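Local atomic coordinates of sortase B (Clostridium perfringens, PDB entry 5YFK), a protein that probably acts as a cysteine transpeptidase of the sortase B class, cleaving sorting signals and joining proteins to the cell wall through an acyl-thioester intermediate. Residues D105-V110 with S165-K170; E175-Y180 with D201-L206. The protein carries 1 engineered substitution. One frame throughout, in Å; residues are numbered along the deposited sequence.

Contact 1 of 2, residues D105-V110 with S165-K170; sequences DSNIVV and SEIKTK
Lys170 reaches back to Asp105 and Asn107 grips the backbone of Lys168, so that the connection between helices 160-166 and 174-186 is laid along strand 107-111 of the sortase beta-barrel. The salt bridge is lopsided: Lys170 NZ meets Asp105 OD2 at 2.7 Å, on the syn side and 23° out of the carboxylate plane, while its bond to OD1 is weak. The lysine starts away from the strand, and bends at chi2 and chi4 turn its ammonium group back to the carboxylate. Two residues along the strand, Asn107 ND2 donates to Lys168 O at 2.9 Å, with the donor tilted 25° from the carbonyl plane. Between the backbones a water accepts from Ser106 N at 2.9 Å and also lies close to Thr169 O. Farther along the strand is an apolar patch in which Val109 CG2 touches both Thr169 CG2, at 3.7 Å, and Ile167 CG2, at 3.8 Å; the valine and threonine side chains meet nearly at right angles.

A second shell fixes the polar groups. Asp105 OD2 also accepts from Asn101 N and Asn100 ND2, and Lys170 NZ donates to Glu99 O, which would be expected to favour the charged pair. Ile167, where the chain leaves its helix, packs against Tyr180. The buried amide of Asn107 has its orientation set at both ends, since ND2 serves the loop while OD1 is bonded to Thr205 OG1 on the adjoining strand.

Contact 2 of 2, residues E175-Y180 with D201-L206; sequences EDYEKY and DRILTL
Tyr177 and Tyr180, three residues apart on helix 174-186, extend their rings from one side of the helix to strand 203-210 of the barrel and the residues just before it. Direct hydrogen bonding across the contact rests with Tyr177, whose OH donates to the backbone Asp201 O at 2.7 Å. The oxygen lies at the ring edge, near the ring plane, but the hydroxyl stands above the carbonyl plane, 58° out of it, and so misses the lone pairs. With CG anti to the backbone N (chi1 -175°), the ring is directed away from the helix toward the last loop residues before the strand.

Apolar contact centres on Ile203, which fits between the outer ends of the two tyrosines. Its CD1 meets Tyr180 CE2 at 3.9 Å, in the plane of the ring and at its edge, while CG1 lies 3.8 Å from Tyr177 OH. Phe171 meets both tyrosine rings, its plane inclined at about 55° to each.

Water-mediated bonding completes the set. One water lies 2.6 Å from Tyr180 OH and donates to Thr205 OG1 at 2.9 Å, carrying the contact two residues beyond the isoleucine, on the same side of the sheet. Lys168 N makes a further, weak hydrogen bond with Tyr180 OH.

The hydroxyls thus give two largely buried aromatic side chains polar anchors, one on a main-chain carbonyl and one through water supplemented by a weak main-chain bond, while the isoleucine between them supplies hydrophobic contact.

Overall arrangement
Both contacts cover the same part of the sheet, on the neighbouring strands 107-111 and 203-210, and their centres are about 8 Å apart. Contact 2 is buried and joins a helix to a strand, largely through tyrosines; contact 1 is only partly buried, and its connecting segment passes from apolar packing to an exposed lysine whose charge is paired. They are joined through the backbone pairing of the strands, where Ser106 O approaches Ile203 N at 2.8 Å. Because helix 174-186 follows helix 160-166, one excursion of the chain supplies the outer layer of both.

Contact 1 of 2, residues D105-V110 with S165-K170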
ATOM      1  N   ASP A 105      -4.489  -9.448  10.760  1.00 15.38           N
ATOM      2  CA  ASP A 105      -3.622  -8.379  11.265  1.00 15.57           C
ATOM      3  C   ASP A 105      -4.323  -6.996  11.253  1.00 14.91           C
ATOM      4  O   ASP A 105      -5.080  -6.674  10.331  1.00 13.60           O
ATOM      5  CB  ASP A 105      -2.330  -8.334  10.451  1.00 16.73           C
ATOM      6  CG  ASP A 105      -1.425  -9.532  10.699  1.00 19.76           C
ATOM      7  OD1 ASP A 105      -1.710 -10.346  11.618  1.00 17.15           O
ATOM      8  OD2 ASP A 105      -0.457  -9.683   9.927  1.00 17.55           O
ATOM      9  N   SER A 106      -4.037  -6.167  12.255  1.00 17.18           N
ATOM     10  CA  SER A 106      -4.624  -4.816  12.312  1.00 19.44           C
ATOM     11  C   SER A 106      -3.867  -3.783  11.441  1.00 15.50           C
ATOM     12  O   SER A 106      -4.390  -2.701  11.169  1.00 16.32           O
ATOM     13  CB  SER A 106      -4.740  -4.339  13.768  1.00 24.01           C
ATOM     14  OG  SER A 106      -5.973  -4.775  14.330  1.00 29.01           O
ATOM     15  N   ASN A 107      -2.651  -4.116  11.008  1.00 15.68           N
ATOM     16  CA  ASN A 107      -1.874  -3.228  10.104  1.00 12.78           C
ATOM     17  C   ASN A 107      -1.448  -4.025   8.890  1.00 13.84           C
ATOM     18  O   ASN A 107      -0.682  -4.971   9.016  1.00 17.60           O
ATOM     19  CB  ASN A 107      -0.645  -2.684  10.807  1.00 14.48           C
ATOM     20  CG  ASN A 107       0.105  -1.644   9.991  1.00 12.17           C
ATOM     21  OD1 ASN A 107      -0.397  -1.120   8.974  1.00 15.43           O
ATOM     22  ND2 ASN A 107       1.302  -1.307  10.454  1.00 13.13           N
ATOM     23  N   ILE A 108      -1.971  -3.643   7.738  1.00 11.90           N
ATOM     24  CA  ILE A 108      -1.571  -4.235   6.468  1.00 11.93           C
ATOM     25  C   ILE A 108      -0.439  -3.366   5.921  1.00 15.22           C
ATOM     26  O   ILE A 108      -0.607  -2.166   5.702  1.00 14.31           O
ATOM     27  CB  ILE A 108      -2.750  -4.262   5.496  1.00 14.10           C
ATOM     28  CG1 ILE A 108      -3.918  -5.042   6.121  1.00 16.74           C
ATOM     29  CG2 ILE A 108      -2.311  -4.854   4.148  1.00 15.85           C
ATOM     30  CD1 ILE A 108      -5.262  -4.805   5.465  1.00 23.00           C
ATOM     31  N   VAL A 109       0.705  -3.987   5.677  1.00 13.90           N
ATOM     32  CA  VAL A 109       1.880  -3.214   5.309  1.00 13.45           C
ATOM     33  C   VAL A 109       2.292  -3.533   3.905  1.00 12.04           C
ATOM     34  O   VAL A 109       2.512  -4.701   3.559  1.00 13.70           O
ATOM     35  CB  VAL A 109       3.053  -3.494   6.268  1.00 12.92           C
ATOM     36  CG1 VAL A 109       4.323  -2.806   5.793  1.00 14.09           C
ATOM     37  CG2 VAL A 109       2.686  -3.043   7.667  1.00 11.63           C
ATOM     38  N   VAL A 110       2.381  -2.489   3.077  1.00 13.94           N
ATOM     39  CA  VAL A 110       2.593  -2.671   1.662  1.00 11.53           C
ATOM     40  C   VAL A 110       3.799  -1.835   1.220  1.00 12.42           C
ATOM     41  O   VAL A 110       3.913  -0.660   1.599  1.00 13.25           O
ATOM     42  CB  VAL A 110       1.325  -2.271   0.860  1.00 11.70           C
ATOM     43  CG1 VAL A 110       1.523  -2.427  -0.631  1.00 11.01           C
ATOM     44  CG2 VAL A 110       0.127  -3.074   1.334  1.00 14.10           C
ATOM     45  N   SER A 165      12.550  -1.121  12.334  1.00 28.75           N
ATOM     46  CA  SER A 165      12.441  -1.499  13.726  1.00 30.47           C
ATOM     47  C   SER A 165      11.097  -1.081  14.306  1.00 32.47           C
ATOM     48  O   SER A 165      10.700  -1.594  15.351  1.00 25.30           O
ATOM     49  CB  SER A 165      13.580  -0.868  14.542  1.00 40.21           C
ATOM     50  OG  SER A 165      13.373   0.529  14.740  1.00 32.01           O
ATOM     51  N   GLU A 166      10.472  -0.064  13.715  1.00 19.39           N
ATOM     52  CA  GLU A 166       9.238   0.488  14.253  1.00 20.29           C
ATOM     53  C   GLU A 166       7.992  -0.209  13.698  1.00 15.24           C
ATOM     54  O   GLU A 166       6.993  -0.327  14.406  1.00 16.12           O
ATOM     55  CB  GLU A 166       9.146   1.995  13.989  1.00 22.68           C
ATOM     56  CG  GLU A 166      10.104   2.836  14.810  1.00 30.52           C
ATOM     57  CD  GLU A 166      10.334   4.194  14.195  1.00 34.24           C
ATOM     58  OE1 GLU A 166       9.848   4.426  13.065  1.00 28.30           O
ATOM     59  OE2 GLU A 166      11.031   5.016  14.820  1.00 38.09           O
ATOM     60  N   ILE A 167       7.988  -0.535  12.404  1.00 16.02           N
ATOM     61  CA  ILE A 167       6.735  -0.975  11.738  1.00 16.76           C
ATOM     62  C   ILE A 167       6.368  -2.384  12.251  1.00 19.59           C
ATOM     63  O   ILE A 167       7.224  -3.280  12.303  1.00 19.60           O
ATOM     64  CB  ILE A 167       6.861  -0.984  10.201  1.00 18.85           C
ATOM     65  CG1 ILE A 167       7.005   0.453   9.659  1.00 18.25           C
ATOM     66  CG2 ILE A 167       5.655  -1.667   9.553  1.00 22.78           C
ATOM     67  CD1 ILE A 167       5.853   1.368  10.026  1.00 18.58           C
ATOM     68  N   LYS A 168       5.113  -2.551  12.663  1.00 15.46           N
ATOM     69  CA  LYS A 168       4.618  -3.797  13.252  1.00 16.17           C
ATOM     70  C   LYS A 168       3.308  -4.184  12.554  1.00 19.70           C
ATOM     71  O   LYS A 168       2.492  -3.301  12.243  1.00 16.70           O
ATOM     72  CB  LYS A 168       4.303  -3.596  14.739  1.00 21.09           C
ATOM     73  CG  LYS A 168       5.499  -3.272  15.627  1.00 25.12           C
ATOM     74  CD  LYS A 168       5.032  -2.728  16.971  1.00 35.70           C
ATOM     75  CE  LYS A 168       4.399  -3.816  17.842  1.00 60.14           C
ATOM     76  NZ  LYS A 168       3.955  -3.309  19.178  1.00 58.78           N
ATOM     77  N   THR A 169       3.104  -5.493  12.361  1.00 20.80           N
ATOM     78  CA  THR A 169       1.837  -6.056  11.869  1.00 20.86           C
ATOM     79  C   THR A 169       1.051  -6.808  12.960  1.00 20.39           C
ATOM     80  O   THR A 169      -0.153  -7.016  12.836  1.00 25.05           O
ATOM     81  CB  THR A 169       2.080  -7.034  10.711  1.00 17.80           C
ATOM     82  OG1 THR A 169       2.995  -8.063  11.123  1.00 22.89           O
ATOM     83  CG2 THR A 169       2.698  -6.308   9.481  1.00 22.49           C
ATOM     84  N   LYS A 170       1.712  -7.065  14.074  1.00 19.15           N
ATOM     85  CA  LYS A 170       1.218  -7.952  15.104  1.00 22.39           C
ATOM     86  C   LYS A 170       1.246  -7.151  16.380  1.00 20.18           C
ATOM     87  O   LYS A 170       2.249  -6.516  16.666  1.00 23.73           O
ATOM     88  CB  LYS A 170       2.150  -9.160  15.278  1.00 28.76           C
ATOM     89  CG  LYS A 170       2.256 -10.063  14.058  1.00 31.68           C
ATOM     90  CD  LYS A 170       0.905 -10.690  13.732  1.00 41.70           C
ATOM     91  CE  LYS A 170       1.011 -11.811  12.702  1.00 45.60           C
ATOM     92  NZ  LYS A 170       1.243 -11.299  11.323  1.00 47.43           N
TER
HETATM   93  O   HOH W   1      -2.260  -7.204  14.258  1.00 23.69           O

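Contact 2 of 2, residues E175-Y180 with D201-L206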
ATOM      1  N   GLU A 175      -3.868  -2.118  24.252  1.00 25.31           N
ATOM      2  CA  GLU A 175      -3.008  -1.046  24.761  1.00 25.76           C
ATOM      3  C   GLU A 175      -1.774  -0.832  23.868  1.00 23.38           C
ATOM      4  O   GLU A 175      -1.369   0.313  23.580  1.00 25.16           O
ATOM      5  CB  GLU A 175      -2.559  -1.407  26.193  1.00 33.58           C
ATOM      6  CG  GLU A 175      -1.592  -0.428  26.838  1.00 47.72           C
ATOM      7  CD  GLU A 175      -1.228  -0.816  28.269  1.00 65.29           C
ATOM      8  OE1 GLU A 175      -2.106  -1.361  28.975  1.00 68.70           O
ATOM      9  OE2 GLU A 175      -0.065  -0.592  28.684  1.00 61.58           O
ATOM     10  N   ASP A 176      -1.126  -1.933  23.517  1.00 21.43           N
ATOM     11  CA  ASP A 176       0.060  -1.903  22.660  1.00 22.48           C
ATOM     12  C   ASP A 176      -0.288  -1.343  21.289  1.00 19.51           C
ATOM     13  O   ASP A 176       0.474  -0.579  20.714  1.00 17.70           O
ATOM     14  CB  ASP A 176       0.631  -3.308  22.495  1.00 25.99           C
ATOM     15  CG  ASP A 176       1.292  -3.835  23.767  1.00 40.77           C
ATOM     16  OD1 ASP A 176       1.344  -3.101  24.781  1.00 39.53           O
ATOM     17  OD2 ASP A 176       1.782  -4.986  23.742  1.00 55.27           O
ATOM     18  N   TYR A 177      -1.462  -1.705  20.784  1.00 20.20           N
ATOM     19  CA  TYR A 177      -1.927  -1.194  19.482  1.00 17.03           C
ATOM     20  C   TYR A 177      -2.272   0.282  19.557  1.00 17.11           C
ATOM     21  O   TYR A 177      -1.969   1.055  18.649  1.00 14.52           O
ATOM     22  CB  TYR A 177      -3.147  -1.976  19.038  1.00 15.66           C
ATOM     23  CG  TYR A 177      -3.656  -1.618  17.650  1.00 19.37           C
ATOM     24  CD1 TYR A 177      -2.784  -1.449  16.583  1.00 17.55           C
ATOM     25  CD2 TYR A 177      -4.993  -1.345  17.446  1.00 19.09           C
ATOM     26  CE1 TYR A 177      -3.259  -1.181  15.309  1.00 19.93           C
ATOM     27  CE2 TYR A 177      -5.473  -1.019  16.196  1.00 19.36           C
ATOM     28  CZ  TYR A 177      -4.608  -0.955  15.125  1.00 15.93           C
ATOM     29  OH  TYR A 177      -5.112  -0.564  13.894  1.00 16.85           O
ATOM     30  N   GLU A 178      -2.961   0.680  20.616  1.00 17.77           N
ATOM     31  CA  GLU A 178      -3.280   2.065  20.775  1.00 19.58           C
ATOM     32  C   GLU A 178      -1.995   2.911  20.810  1.00 17.28           C
ATOM     33  O   GLU A 178      -1.905   3.980  20.207  1.00 21.89           O
ATOM     34  CB  GLU A 178      -4.095   2.281  22.044  1.00 23.56           C
ATOM     35  CG  GLU A 178      -4.506   3.728  22.246  1.00 30.51           C
ATOM     36  CD  GLU A 178      -5.412   4.259  21.144  1.00 45.96           C
ATOM     37  OE1 GLU A 178      -5.902   3.456  20.323  1.00 52.61           O
ATOM     38  OE2 GLU A 178      -5.638   5.487  21.089  1.00 59.21           O
ATOM     39  N   LYS A 179      -0.994   2.398  21.501  1.00 20.68           N
ATOM     40  CA  LYS A 179       0.290   3.079  21.596  1.00 20.16           C
ATOM     41  C   LYS A 179       0.899   3.232  20.194  1.00 19.84           C
ATOM     42  O   LYS A 179       1.468   4.278  19.852  1.00 16.50           O
ATOM     43  CB  LYS A 179       1.219   2.265  22.496  1.00 23.85           C
ATOM     44  CG  LYS A 179       2.636   2.822  22.609  1.00 40.59           C
ATOM     45  CD  LYS A 179       3.409   2.181  23.760  1.00 40.93           C
ATOM     46  CE  LYS A 179       4.473   1.209  23.260  1.00 54.92           C
ATOM     47  NZ  LYS A 179       4.134  -0.214  23.564  1.00 56.39           N
ATOM     48  N   TYR A 180       0.849   2.151  19.415  1.00 14.51           N
ATOM     49  CA  TYR A 180       1.325   2.194  18.019  1.00 16.87           C
ATOM     50  C   TYR A 180       0.607   3.238  17.169  1.00 15.06           C
ATOM     51  O   TYR A 180       1.240   4.012  16.426  1.00 14.29           O
ATOM     52  CB  TYR A 180       1.158   0.820  17.369  1.00 17.62           C
ATOM     53  CG  TYR A 180       1.797   0.736  15.995  1.00 15.91           C
ATOM     54  CD1 TYR A 180       3.176   0.602  15.855  1.00 16.71           C
ATOM     55  CD2 TYR A 180       1.031   0.800  14.837  1.00 14.63           C
ATOM     56  CE1 TYR A 180       3.751   0.418  14.611  1.00 15.56           C
ATOM     57  CE2 TYR A 180       1.600   0.647  13.579  1.00 12.92           C
ATOM     58  CZ  TYR A 180       2.963   0.497  13.462  1.00 13.63           C
ATOM     59  OH  TYR A 180       3.549   0.386  12.211  1.00 15.09           O
ATOM     60  N   ASP A 201      -9.629   0.424  15.175  1.00 15.73           N
ATOM     61  CA  ASP A 201      -9.403   0.660  13.762  1.00 17.30           C
ATOM     62  C   ASP A 201      -8.498  -0.397  13.124  1.00 16.82           C
ATOM     63  O   ASP A 201      -7.734  -1.109  13.802  1.00 16.84           O
ATOM     64  CB  ASP A 201      -8.796   2.046  13.533  1.00 17.76           C
ATOM     65  CG  ASP A 201      -9.809   3.165  13.707  1.00 21.13           C
ATOM     66  OD1 ASP A 201     -10.959   3.000  13.250  1.00 18.10           O
ATOM     67  OD2 ASP A 201      -9.411   4.257  14.184  1.00 20.13           O
ATOM     68  N   ARG A 202      -8.625  -0.518  11.810  1.00 14.53           N
ATOM     69  CA  ARG A 202      -7.683  -1.306  11.029  1.00 13.83           C
ATOM     70  C   ARG A 202      -6.926  -0.359  10.119  1.00 14.17           C
ATOM     71  O   ARG A 202      -7.528   0.515   9.488  1.00 15.99           O
ATOM     72  CB  ARG A 202      -8.419  -2.344  10.180  1.00 16.59           C
ATOM     73  CG  ARG A 202      -7.437  -3.307   9.532  1.00 17.11           C
ATOM     74  CD  ARG A 202      -8.108  -4.428   8.758  1.00 23.13           C
ATOM     75  NE  ARG A 202      -7.185  -5.557   8.662  1.00 23.03           N
ATOM     76  CZ  ARG A 202      -7.435  -6.693   8.017  1.00 25.03           C
ATOM     77  NH1 ARG A 202      -6.605  -7.721   8.150  1.00 23.65           N
ATOM     78  NH2 ARG A 202      -8.468  -6.774   7.193  1.00 23.68           N
ATOM     79  N   ILE A 203      -5.614  -0.487  10.074  1.00 14.71           N
ATOM     80  CA  ILE A 203      -4.838   0.451   9.301  1.00 12.61           C
ATOM     81  C   ILE A 203      -4.100  -0.198   8.136  1.00 12.02           C
ATOM     82  O   ILE A 203      -3.821  -1.398   8.146  1.00 13.23           O
ATOM     83  CB  ILE A 203      -3.864   1.274  10.169  1.00 13.77           C
ATOM     84  CG1 ILE A 203      -2.907   0.368  10.954  1.00 13.56           C
ATOM     85  CG2 ILE A 203      -4.674   2.210  11.083  1.00 15.59           C
ATOM     86  CD1 ILE A 203      -1.689   1.102  11.516  1.00 11.28           C
ATOM     87  N   LEU A 204      -3.678   0.674   7.227  1.00 11.67           N
ATOM     88  CA  LEU A 204      -2.930   0.332   6.035  1.00 10.73           C
ATOM     89  C   LEU A 204      -1.702   1.237   5.990  1.00 11.53           C
ATOM     90  O   LEU A 204      -1.815   2.463   6.153  1.00 12.07           O
ATOM     91  CB  LEU A 204      -3.780   0.601   4.799  1.00 10.40           C
ATOM     92  CG  LEU A 204      -3.141   0.325   3.427  1.00 10.19           C
ATOM     93  CD1 LEU A 204      -2.691  -1.095   3.168  1.00 14.71           C
ATOM     94  CD2 LEU A 204      -4.108   0.748   2.356  1.00 11.28           C
ATOM     95  N   THR A 205      -0.537   0.630   5.881  1.00 12.13           N
ATOM     96  CA  THR A 205       0.720   1.381   5.835  1.00 12.34           C
ATOM     97  C   THR A 205       1.370   1.170   4.480  1.00 13.18           C
ATOM     98  O   THR A 205       1.655   0.030   4.105  1.00 13.26           O
ATOM     99  CB  THR A 205       1.661   0.895   6.945  1.00 10.71           C
ATOM    100  OG1 THR A 205       1.007   1.036   8.217  1.00 13.18           O
ATOM    101  CG2 THR A 205       3.016   1.616   6.929  1.00 11.80           C
ATOM    102  N   LEU A 206       1.688   2.266   3.801  1.00 11.33           N
ATOM    103  CA  LEU A 206       2.360   2.207   2.512  1.00 10.10           C
ATOM    104  C   LEU A 206       3.759   2.764   2.628  1.00 10.33           C
ATOM    105  O   LEU A 206       3.939   3.850   3.156  1.00 12.69           O
ATOM    106  CB  LEU A 206       1.602   3.023   1.457  1.00 11.02           C
ATOM    107  CG  LEU A 206       0.100   2.769   1.304  1.00 10.97           C
ATOM    108  CD1 LEU A 206      -0.481   3.653   0.219  1.00 13.53           C
ATOM    109  CD2 LEU A 206      -0.188   1.306   1.032  1.00 11.62           C
TER
HETATM  110  O   HOH W   2       2.316   2.037  10.565  1.00 14.69           O